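Local coordinates for DNA mismatch repair protein MLH3 (PDB 6RMN) that takes part in DNA mismatch repair as a subunit of the MutLbeta heterodimer, correcting insertion-deletion loops, and is represented here by its zinc-binding C-terminal domain, at residues P125-S130 against E187-K192. Sequence-based numbering, arbitrary orientation.
Sequences PEMLTS and EILNSK
Met127 reaches from the first turn of helix 126-132 onto Ile188 and Leu189 of helix 183-196. The two segments run nearly perpendicular (84°), with axes 11.3 Å apart, so contact is made by side chains, one of them reaching the other helix's backbone. Met127 has CG anti to its carbonyl carbon (chi1 -83°) and an extended chi2; the chain then bends at chi3, bringing CE as well as SD beside Leu189. CG lies 4.0 Å from Ile188 CG2, and CE ends 3.9 Å from Leu189 CD2. The Met127 and Leu189 side chains cross at about a right angle. Ile188 uses both branches. With CG1 anti to the carbonyl carbon (chi1 -62°), its long arm carries CD1 to the helix backbone, 3.9 Å from Met127 O, while CG2 meets the methionine chain. Lys192 adds its aliphatic part at the margin, with CE 4.4 Å from Met127 CG.

Leu189 also packs on Leu57, Phe61 and Leu64 of helix 48-69, and Phe185 touches both Pro125 and Met127. Pro125 sits at the N-cap position, just before the short helix. Pro125 O accepts from Thr129 N and, above its carbonyl plane, from Thr129 OG1 at 2.9 Å.

Helix 183-196 carries on to the zinc ligand Cys194. No hydrogen bond joins the two segments: the contact is van der Waals in character, and hydrophobic packing links the short helix to the zinc-bearing one.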
loop_
_atom_site.group_PDB
_atom_site.type_symbol
_atom_site.label_atom_id
_atom_site.label_comp_id
_atom_site.label_asym_id
_atom_site.label_seq_id
_atom_site.Cartn_x
_atom_site.Cartn_y
_atom_site.Cartn_z
ATOM N N PRO B 125 -21.342 37.702 -4.104
ATOM C CA PRO B 125 -20.778 36.627 -4.945
ATOM C C PRO B 125 -21.760 35.451 -5.018
ATOM O O PRO B 125 -22.642 35.353 -4.164
ATOM C CB PRO B 125 -19.487 36.250 -4.219
ATOM C CG PRO B 125 -19.739 36.578 -2.796
ATOM C CD PRO B 125 -20.660 37.779 -2.793
ATOM N N GLU B 126 -21.641 34.596 -6.038
ATOM C CA GLU B 126 -22.547 33.457 -6.258
ATOM C C GLU B 126 -22.697 32.514 -5.041
ATOM O O GLU B 126 -23.821 32.128 -4.729
ATOM C CB GLU B 126 -22.161 32.672 -7.524
ATOM C CG GLU B 126 -22.428 33.444 -8.813
ATOM C CD GLU B 126 -23.865 33.425 -9.309
ATOM O OE1 GLU B 126 -24.154 32.666 -10.262
ATOM O OE2 GLU B 126 -24.699 34.174 -8.752
ATOM N N MET B 127 -21.592 32.187 -4.346
ATOM C CA MET B 127 -21.581 31.351 -3.135
ATOM C C MET B 127 -22.523 31.939 -2.095
ATOM O O MET B 127 -23.367 31.220 -1.557
ATOM C CB MET B 127 -20.193 31.366 -2.482
ATOM C CG MET B 127 -19.199 30.416 -3.044
ATOM S SD MET B 127 -17.625 30.826 -2.230
ATOM C CE MET B 127 -16.503 30.704 -3.647
ATOM N N LEU B 128 -22.333 33.238 -1.781
ATOM C CA LEU B 128 -23.095 33.951 -0.770
ATOM C C LEU B 128 -24.560 34.167 -1.162
ATOM O O LEU B 128 -25.421 34.092 -0.289
ATOM C CB LEU B 128 -22.395 35.265 -0.371
ATOM C CG LEU B 128 -22.804 35.900 0.987
ATOM C CD1 LEU B 128 -22.779 34.874 2.130
ATOM C CD2 LEU B 128 -21.893 37.056 1.344
ATOM N N THR B 129 -24.844 34.382 -2.467
ATOM C CA THR B 129 -26.208 34.535 -2.989
ATOM C C THR B 129 -27.006 33.275 -2.684
ATOM O O THR B 129 -28.124 33.387 -2.194
ATOM C CB THR B 129 -26.212 34.872 -4.500
ATOM O OG1 THR B 129 -25.435 36.046 -4.736
ATOM C CG2 THR B 129 -27.621 35.099 -5.044
ATOM N N SER B 130 -26.402 32.085 -2.928
ATOM C CA SER B 130 -27.002 30.764 -2.705
ATOM C C SER B 130 -27.278 30.465 -1.234
ATOM O O SER B 130 -28.375 30.020 -0.900
ATOM C CB SER B 130 -26.134 29.660 -3.305
ATOM O OG SER B 130 -25.805 29.915 -4.662
ATOM N N GLU B 187 -16.442 28.054 5.440
ATOM C CA GLU B 187 -17.569 27.163 5.732
ATOM C C GLU B 187 -18.194 26.617 4.465
ATOM O O GLU B 187 -18.410 25.406 4.378
ATOM C CB GLU B 187 -18.615 27.880 6.590
ATOM C CG GLU B 187 -18.189 28.069 8.042
ATOM C CD GLU B 187 -19.032 28.983 8.921
ATOM O OE1 GLU B 187 -20.032 29.558 8.429
ATOM O OE2 GLU B 187 -18.681 29.124 10.115
ATOM N N ILE B 188 -18.431 27.489 3.459
ATOM C CA ILE B 188 -18.988 27.080 2.165
ATOM C C ILE B 188 -18.043 26.105 1.431
ATOM O O ILE B 188 -18.504 25.065 0.951
ATOM C CB ILE B 188 -19.424 28.287 1.282
ATOM C CG1 ILE B 188 -20.561 29.103 1.979
ATOM C CG2 ILE B 188 -19.876 27.827 -0.103
ATOM C CD1 ILE B 188 -20.853 30.498 1.377
ATOM N N LEU B 189 -16.729 26.422 1.371
ATOM C CA LEU B 189 -15.745 25.573 0.688
ATOM C C LEU B 189 -15.526 24.252 1.417
ATOM O O LEU B 189 -15.389 23.231 0.752
ATOM C CB LEU B 189 -14.403 26.293 0.426
ATOM C CG LEU B 189 -14.416 27.636 -0.347
ATOM C CD1 LEU B 189 -13.038 27.952 -0.863
ATOM C CD2 LEU B 189 -15.423 27.643 -1.519
ATOM N N ASN B 190 -15.552 24.262 2.773
ATOM C CA ASN B 190 -15.399 23.061 3.592
ATOM C C ASN B 190 -16.501 22.081 3.326
ATOM O O ASN B 190 -16.209 20.889 3.170
ATOM C CB ASN B 190 -15.343 23.382 5.086
ATOM C CG ASN B 190 -14.011 23.891 5.565
ATOM O OD1 ASN B 190 -13.064 24.046 4.787
ATOM N ND2 ASN B 190 -13.916 24.183 6.864
ATOM N N SER B 191 -17.753 22.575 3.236
ATOM C CA SER B 191 -18.929 21.743 3.000
ATOM C C SER B 191 -19.048 21.246 1.564
ATOM O O SER B 191 -19.552 20.146 1.371
ATOM C CB SER B 191 -20.208 22.436 3.457
ATOM O OG SER B 191 -20.513 23.545 2.630
ATOM N N LYS B 192 -18.616 22.040 0.561
ATOM C CA LYS B 192 -18.624 21.613 -0.849
ATOM C C LYS B 192 -17.600 20.475 -1.060
ATOM O O LYS B 192 -17.890 19.522 -1.780
ATOM C CB LYS B 192 -18.252 22.774 -1.781
ATOM C CG LYS B 192 -19.342 23.785 -2.028
ATOM C CD LYS B 192 -18.858 24.851 -3.010
ATOM C CE LYS B 192 -19.795 26.039 -3.142
ATOM N NZ LYS B 192 -21.090 25.688 -3.777
#